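Local coordinates for PTS system, IIA component (Enterococcus faecalis, PDB 3BED), which probably serves as the phosphate-relaying IIA component of a mannose/sorbose-type sugar phosphotransferase system, working as a two-chain assembly, at residues A22-I27 with A98-A103; N77-A82 with L89-G94. All coordinates share one frame; numbering follows the deposited sequence. Where two conformers were deposited one is given.

Contact 1 (A22-I27 with A98-A103); sequences ASTQMI and AMAIEA
Ala100 and Ile101 of helix 97-105 pack against Thr24 and Ile27 of helix 16-28, a helix-helix contact in the alpha/beta fold of the mannose-type IIA family. The segment axes approach to 9.4 Å and cross at -55°, and no hydrogen bond links them. Starting at Ala100, its methyl CB points at helix 16-28 and, in the Thr24 conformer described here, one of two modelled, lies 3.3 Å from Thr24 OG1. In this conformer chi1 is -62°, which places OG1 beside the backbone N, where the hydroxyl hydrogen-bonds Thr20 O one turn back. The oxygen therefore meets the methyl at van der Waals range while its hydrogen bond is made within its own helix; both residues are buried. The same rotamer sends CG2 anti to the backbone N and over the next residue, Ile101, whose CA it meets at 4.0 Å. This is also where the backbones come nearest, Thr24 CA to Ile101 CA 5.6 Å. The Ile101 side chain then crosses that of Ile27 at about a right angle. Leu70 of the second subunit packs on Ile101, and His13 of that subunit on Ile27. At the crossing, Ile101 CD1 sits 3.8 Å from both CD1 and CG2 of Ile27.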
ATOM      1  N   ALA A  22      -4.146   8.372  -6.761  1.00 16.49           N
ATOM      2  CA  ALA A  22      -3.542   9.700  -7.047  1.00 17.40           C
ATOM      3  C   ALA A  22      -2.048   9.571  -7.272  1.00 17.90           C
ATOM      4  O   ALA A  22      -1.519  10.101  -8.239  1.00 19.27           O
ATOM      5  CB  ALA A  22      -3.830  10.667  -5.918  1.00 17.59           C
ATOM      6  N   SER A  23      -1.389   8.821  -6.411  1.00 17.70           N
ATOM      7  CA  SER A  23       0.055   8.575  -6.549  1.00 18.13           C
ATOM      8  C   SER A  23       0.384   7.824  -7.853  1.00 17.56           C
ATOM      9  O   SER A  23       1.370   8.105  -8.537  1.00 18.71           O
ATOM     10  CB  SER A  23       0.564   7.810  -5.332  1.00 18.80           C
ATOM     11  OG  SER A  23       0.456   8.626  -4.160  1.00 22.74           O
ATOM     12  N   THR A  24      -0.432   6.820  -8.177  1.00 16.80           N
ATOM     13  CA  THR A  24      -0.270   6.066  -9.428  0.70 15.12           C
ATOM     14  C   THR A  24      -0.356   6.998 -10.625  1.00 16.92           C
ATOM     15  O   THR A  24       0.412   6.882 -11.554  1.00 18.09           O
ATOM     16  CB  THR A  24      -1.382   4.974  -9.555  0.70 15.01           C
ATOM     17  OG1 THR A  24      -1.252   4.055  -8.469  0.70 13.98           O
ATOM     18  CG2 THR A  24      -1.266   4.215 -10.861  0.70 14.86           C
ATOM     19  N   GLN A  25      -1.340   7.903 -10.608  1.00 17.33           N
ATOM     20  CA  GLN A  25      -1.497   8.768 -11.781  1.00 17.90           C
ATOM     21  C   GLN A  25      -0.252   9.671 -11.939  1.00 19.77           C
ATOM     22  O   GLN A  25       0.166   9.989 -13.051  1.00 20.20           O
ATOM     23  CB  GLN A  25      -2.794   9.600 -11.632  1.00 16.91           C
ATOM     24  CG  GLN A  25      -4.047   8.750 -11.887  1.00 21.60           C
ATOM     25  CD  GLN A  25      -5.303   9.373 -11.311  1.00 25.43           C
ATOM     26  OE1 GLN A  25      -5.235  10.272 -10.465  1.00 28.55           O
ATOM     27  NE2 GLN A  25      -6.456   8.917 -11.784  1.00 29.43           N
HETATM   28  N   MSE A  26       0.363  10.024 -10.820  1.00 19.56           N
HETATM   29  CA  MSE A  26       1.552  10.876 -10.864  1.00 20.03           C
HETATM   30  C   MSE A  26       2.829  10.169 -11.316  1.00 19.50           C
HETATM   31  O   MSE A  26       3.855  10.821 -11.585  1.00 20.12           O
HETATM   32  CB  MSE A  26       1.747  11.594  -9.534  1.00 19.55           C
HETATM   33  CG  MSE A  26       0.673  12.680  -9.259  1.00 23.12           C
HETATM   34 SE   MSE A  26       1.024  14.279 -10.327  0.75 24.04          SE
HETATM   35  CE  MSE A  26       2.590  14.918  -9.332  1.00 26.80           C
ATOM     36  N   ILE A  27       2.751   8.847 -11.429  1.00 18.66           N
ATOM     37  CA  ILE A  27       3.861   8.009 -11.840  1.00 18.57           C
ATOM     38  C   ILE A  27       3.659   7.550 -13.284  1.00 19.42           C
ATOM     39  O   ILE A  27       4.589   7.580 -14.072  1.00 19.10           O
ATOM     40  CB  ILE A  27       4.043   6.791 -10.883  1.00 18.01           C
ATOM     41  CG1 ILE A  27       4.521   7.300  -9.511  1.00 18.07           C
ATOM     42  CG2 ILE A  27       5.055   5.733 -11.463  1.00 18.90           C
ATOM     43  CD1 ILE A  27       4.421   6.271  -8.430  1.00 16.25           C
ATOM     44  N   ALA A  98       3.079  -0.829  -6.211  1.00 15.37           N
ATOM     45  CA  ALA A  98       3.519  -1.517  -7.396  1.00 15.74           C
ATOM     46  C   ALA A  98       2.334  -2.182  -8.093  1.00 16.87           C
ATOM     47  O   ALA A  98       2.277  -2.237  -9.334  1.00 17.00           O
ATOM     48  CB  ALA A  98       4.582  -2.563  -7.026  1.00 16.89           C
HETATM   49  N   MSE A  99       1.418  -2.732  -7.301  1.00 16.58           N
HETATM   50  CA  MSE A  99       0.268  -3.407  -7.892  0.60 17.63           C
HETATM   51  C   MSE A  99      -0.588  -2.427  -8.662  1.00 17.35           C
HETATM   52  O   MSE A  99      -1.079  -2.751  -9.769  1.00 17.73           O
HETATM   53  CB  MSE A  99      -0.561  -4.109  -6.814  0.60 17.32           C
HETATM   54  CG  MSE A  99       0.063  -5.324  -6.272  0.60 18.06           C
HETATM   55 SE   MSE A  99      -0.872  -5.775  -4.595  0.46 22.84          SE
HETATM   56  CE  MSE A  99      -2.681  -5.293  -5.371  0.40 10.45           C
ATOM     57  N   ALA A 100      -0.774  -1.233  -8.103  1.00 17.51           N
ATOM     58  CA  ALA A 100      -1.628  -0.234  -8.742  1.00 17.10           C
ATOM     59  C   ALA A 100      -1.003   0.276 -10.032  1.00 17.94           C
ATOM     60  O   ALA A 100      -1.716   0.458 -11.039  1.00 18.63           O
ATOM     61  CB  ALA A 100      -1.889   0.924  -7.788  1.00 17.77           C
ATOM     62  N   ILE A 101       0.311   0.552  -9.996  1.00 16.01           N
ATOM     63  CA  ILE A 101       1.028   0.963 -11.232  1.00 16.86           C
ATOM     64  C   ILE A 101       0.925  -0.096 -12.322  1.00 17.65           C
ATOM     65  O   ILE A 101       0.603   0.231 -13.488  1.00 18.03           O
ATOM     66  CB  ILE A 101       2.542   1.270 -10.908  1.00 17.73           C
ATOM     67  CG1 ILE A 101       2.571   2.577 -10.081  1.00 19.82           C
ATOM     68  CG2 ILE A 101       3.438   1.144 -12.202  1.00 20.58           C
ATOM     69  CD1 ILE A 101       4.007   2.661  -9.415  1.00 22.53           C
ATOM     70  N   GLU A 102       1.231  -1.348 -11.971  1.00 17.97           N
ATOM     71  CA  GLU A 102       1.141  -2.369 -12.993  1.00 19.22           C
ATOM     72  C   GLU A 102      -0.276  -2.576 -13.516  1.00 19.20           C
ATOM     73  O   GLU A 102      -0.450  -2.845 -14.707  1.00 20.58           O
ATOM     74  CB  GLU A 102       1.781  -3.673 -12.527  1.00 19.74           C
ATOM     75  CG  GLU A 102       3.288  -3.511 -12.244  1.00 23.51           C
ATOM     76  CD  GLU A 102       4.112  -3.099 -13.468  1.00 28.68           C
ATOM     77  OE1 GLU A 102       3.693  -3.311 -14.632  1.00 32.33           O
ATOM     78  OE2 GLU A 102       5.204  -2.570 -13.249  1.00 31.40           O
ATOM     79  N   ALA A 103      -1.289  -2.463 -12.658  1.00 18.92           N
ATOM     80  CA  ALA A 103      -2.670  -2.607 -13.099  1.00 18.91           C
ATOM     81  C   ALA A 103      -2.991  -1.513 -14.094  1.00 19.98           C
ATOM     82  O   ALA A 103      -3.687  -1.734 -15.101  1.00 21.18           O
ATOM     83  CB  ALA A 103      -3.585  -2.529 -11.894  1.00 18.94           C
TER

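Contact 2 (N77-A82 with L89-G94); sequences NVAMMA and LRVVAG
The carbonyl oxygen of Leu89, a residue whose side chain packs on Ala82, takes a 3.0 Å hydrogen bond from Arg90 NH1. Helix 74-82 and strand 89-93 are the last two elements of a beta-alpha-beta crossover that starts at strand 64-68, and they run nearly antiparallel, at 155°. The arginine bond is a local one: NH1 comes in from above the carbonyl plane, 70° out of it, although the oxygen lies almost in the guanidinium plane. NH1 also bonds Pro87 O, and NE forms a salt bridge with Asp112, so the guanidinium has three partners, which limits its rotation. Arg90 points away from helix 74-82, whereas Leu89 and Val91, its neighbours along the strand, both point toward it. That alternation gives the helix a seam of apolar side chains. In Leu89, CG anti to the backbone N (chi1 170°) extends the side chain toward the last turn of the helix, where CD2 lies 3.7 Å from Ala82 CB and 3.8 Å from Ala79 O. Val66 of the neighbouring strand 64-68 touches both Ala79 and Leu89. Two residues along the strand from Leu89, the two branches of Val91 straddle a single methyl: Ala79 CB lies 3.7 Å from Val91 CG2 and 4.1 Å from CG1.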
ATOM      1  N   ASN A  77     -14.167  -8.030   2.230  1.00 16.44           N
ATOM      2  CA  ASN A  77     -15.318  -8.950   2.322  1.00 15.57           C
ATOM      3  C   ASN A  77     -16.470  -8.529   1.398  1.00 16.64           C
ATOM      4  O   ASN A  77     -17.137  -9.339   0.772  1.00 17.42           O
ATOM      5  CB  ASN A  77     -15.837  -8.989   3.763  1.00 16.41           C
ATOM      6  CG  ASN A  77     -14.810  -9.555   4.741  1.00 17.61           C
ATOM      7  OD1 ASN A  77     -13.901 -10.308   4.352  1.00 19.02           O
ATOM      8  ND2 ASN A  77     -14.988  -9.236   6.026  1.00 16.65           N
ATOM      9  N   VAL A  78     -16.685  -7.236   1.326  1.00 15.92           N
ATOM     10  CA  VAL A  78     -17.765  -6.701   0.501  1.00 17.31           C
ATOM     11  C   VAL A  78     -17.490  -6.986  -0.992  1.00 17.96           C
ATOM     12  O   VAL A  78     -18.396  -7.369  -1.713  1.00 17.73           O
ATOM     13  CB  VAL A  78     -17.909  -5.240   0.776  1.00 17.74           C
ATOM     14  CG1 VAL A  78     -18.705  -4.492  -0.349  1.00 17.92           C
ATOM     15  CG2 VAL A  78     -18.534  -5.056   2.129  1.00 17.16           C
ATOM     16  N   ALA A  79     -16.226  -6.830  -1.409  1.00 17.62           N
ATOM     17  CA  ALA A  79     -15.800  -7.147  -2.783  1.00 17.96           C
ATOM     18  C   ALA A  79     -16.020  -8.634  -3.037  1.00 18.45           C
ATOM     19  O   ALA A  79     -16.619  -9.012  -4.057  1.00 18.40           O
ATOM     20  CB  ALA A  79     -14.318  -6.758  -3.010  1.00 18.05           C
HETATM   21  N   MSE A  80     -15.569  -9.484  -2.104  1.00 19.58           N
HETATM   22  CA  MSE A  80     -15.750 -10.926  -2.221  0.60 22.58           C
HETATM   23  C   MSE A  80     -17.235 -11.301  -2.383  1.00 21.33           C
HETATM   24  O   MSE A  80     -17.587 -12.173  -3.187  1.00 20.98           O
HETATM   25  CB  MSE A  80     -15.190 -11.630  -0.986  0.60 21.63           C
HETATM   26  CG  MSE A  80     -15.213 -13.124  -1.136  0.60 25.57           C
HETATM   27 SE   MSE A  80     -14.503 -13.978   0.448  0.60 33.85          SE
HETATM   28  CE  MSE A  80     -15.643 -13.115   1.825  0.60 32.90           C
HETATM   29  N   MSE A  81     -18.099 -10.649  -1.591  1.00 18.98           N
HETATM   30  CA  MSE A  81     -19.536 -10.970  -1.614  1.00 20.72           C
HETATM   31  C   MSE A  81     -20.129 -10.593  -2.999  1.00 20.68           C
HETATM   32  O   MSE A  81     -21.024 -11.254  -3.521  1.00 21.49           O
HETATM   33  CB  MSE A  81     -20.292 -10.208  -0.516  1.00 20.67           C
HETATM   34  CG  MSE A  81     -20.065 -10.787   0.895  1.00 20.60           C
HETATM   35 SE   MSE A  81     -21.144  -9.804   2.205  0.75 25.80          SE
HETATM   36  CE  MSE A  81     -19.670  -8.940   3.118  1.00 22.39           C
ATOM     37  N   ALA A  82     -19.616  -9.528  -3.594  1.00 19.65           N
ATOM     38  CA  ALA A  82     -20.090  -9.085  -4.909  1.00 20.37           C
ATOM     39  C   ALA A  82     -19.764 -10.101  -6.006  1.00 20.17           C
ATOM     40  O   ALA A  82     -20.478 -10.203  -7.032  1.00 20.57           O
ATOM     41  CB  ALA A  82     -19.530  -7.678  -5.211  1.00 20.28           C
ATOM     42  N   LEU A  89     -16.087 -10.418 -12.117  1.00 20.66           N
ATOM     43  CA  LEU A  89     -15.385  -9.639 -11.112  1.00 19.64           C
ATOM     44  C   LEU A  89     -14.402 -10.533 -10.403  1.00 19.34           C
ATOM     45  O   LEU A  89     -14.747 -11.662 -10.038  1.00 20.20           O
ATOM     46  CB  LEU A  89     -16.402  -9.114 -10.087  1.00 20.46           C
ATOM     47  CG  LEU A  89     -15.821  -8.462  -8.808  1.00 20.01           C
ATOM     48  CD1 LEU A  89     -15.107  -7.163  -9.164  1.00 21.51           C
ATOM     49  CD2 LEU A  89     -16.928  -8.188  -7.799  1.00 20.00           C
ATOM     50  N   ARG A  90     -13.165 -10.049 -10.219  1.00 19.17           N
ATOM     51  CA  ARG A  90     -12.187 -10.729  -9.374  1.00 18.40           C
ATOM     52  C   ARG A  90     -11.671  -9.744  -8.320  1.00 19.21           C
ATOM     53  O   ARG A  90     -11.843  -8.527  -8.465  1.00 19.63           O
ATOM     54  CB  ARG A  90     -11.017 -11.302 -10.194  1.00 19.50           C
ATOM     55  CG  ARG A  90     -11.436 -12.230 -11.375  1.00 21.33           C
ATOM     56  CD  ARG A  90     -11.840 -13.645 -10.887  1.00 22.24           C
ATOM     57  NE  ARG A  90     -12.222 -14.502 -12.011  1.00 23.47           N
ATOM     58  CZ  ARG A  90     -13.374 -14.443 -12.689  1.00 25.20           C
ATOM     59  NH1 ARG A  90     -14.361 -13.617 -12.334  1.00 23.68           N
ATOM     60  NH2 ARG A  90     -13.539 -15.260 -13.745  1.00 24.58           N
ATOM     61  N   VAL A  91     -11.007 -10.292  -7.305  1.00 18.53           N
ATOM     62  CA  VAL A  91     -10.531  -9.511  -6.165  1.00 18.58           C
ATOM     63  C   VAL A  91      -9.139  -9.970  -5.801  1.00 18.59           C
ATOM     64  O   VAL A  91      -8.897 -11.161  -5.658  1.00 19.33           O
ATOM     65  CB  VAL A  91     -11.447  -9.717  -4.930  1.00 17.51           C
ATOM     66  CG1 VAL A  91     -10.936  -8.904  -3.726  1.00 19.19           C
ATOM     67  CG2 VAL A  91     -12.915  -9.323  -5.257  1.00 18.37           C
ATOM     68  N   VAL A  92      -8.219  -9.004  -5.660  1.00 18.25           N
ATOM     69  CA  VAL A  92      -6.894  -9.249  -5.103  1.00 17.42           C
ATOM     70  C   VAL A  92      -6.726  -8.350  -3.876  1.00 17.23           C
ATOM     71  O   VAL A  92      -7.014  -7.140  -3.932  1.00 17.54           O
ATOM     72  CB  VAL A  92      -5.796  -8.930  -6.132  1.00 17.82           C
ATOM     73  CG1 VAL A  92      -4.410  -9.181  -5.556  1.00 19.36           C
ATOM     74  CG2 VAL A  92      -6.023  -9.773  -7.419  1.00 17.43           C
ATOM     75  N   ALA A  93      -6.251  -8.951  -2.788  1.00 16.60           N
ATOM     76  CA  ALA A  93      -6.010  -8.178  -1.545  1.00 16.57           C
ATOM     77  C   ALA A  93      -4.517  -7.856  -1.396  1.00 16.19           C
ATOM     78  O   ALA A  93      -3.690  -8.456  -2.095  1.00 16.40           O
ATOM     79  CB  ALA A  93      -6.489  -8.993  -0.316  1.00 16.83           C
ATOM     80  N   GLY A  94      -4.184  -6.911  -0.491  1.00 15.02           N
ATOM     81  CA  GLY A  94      -2.804  -6.565  -0.204  1.00 15.37           C
ATOM     82  C   GLY A  94      -2.300  -5.374  -1.015  1.00 14.53           C
ATOM     83  O   GLY A  94      -1.096  -5.217  -1.175  1.00 15.67           O
TER

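In the fold
Contacts 1 and 2 lie on opposite sides of the chain's centre, their own centres about 19 Å apart. Strand 89-93 of contact 2 leads along the chain into helix 97-105 of contact 1, and the two touch through Met99: in the conformer described, one of two modelled, Met99 SE packs 3.5 Å from Gly94 O. The dimer draws on both. Val92 and Ala93 pair antiparallel with a strand of the second subunit, so the sheet continues across the interface, while Ser23, beside Thr24 in contact 1, hydrogen-bonds His13 O of that subunit.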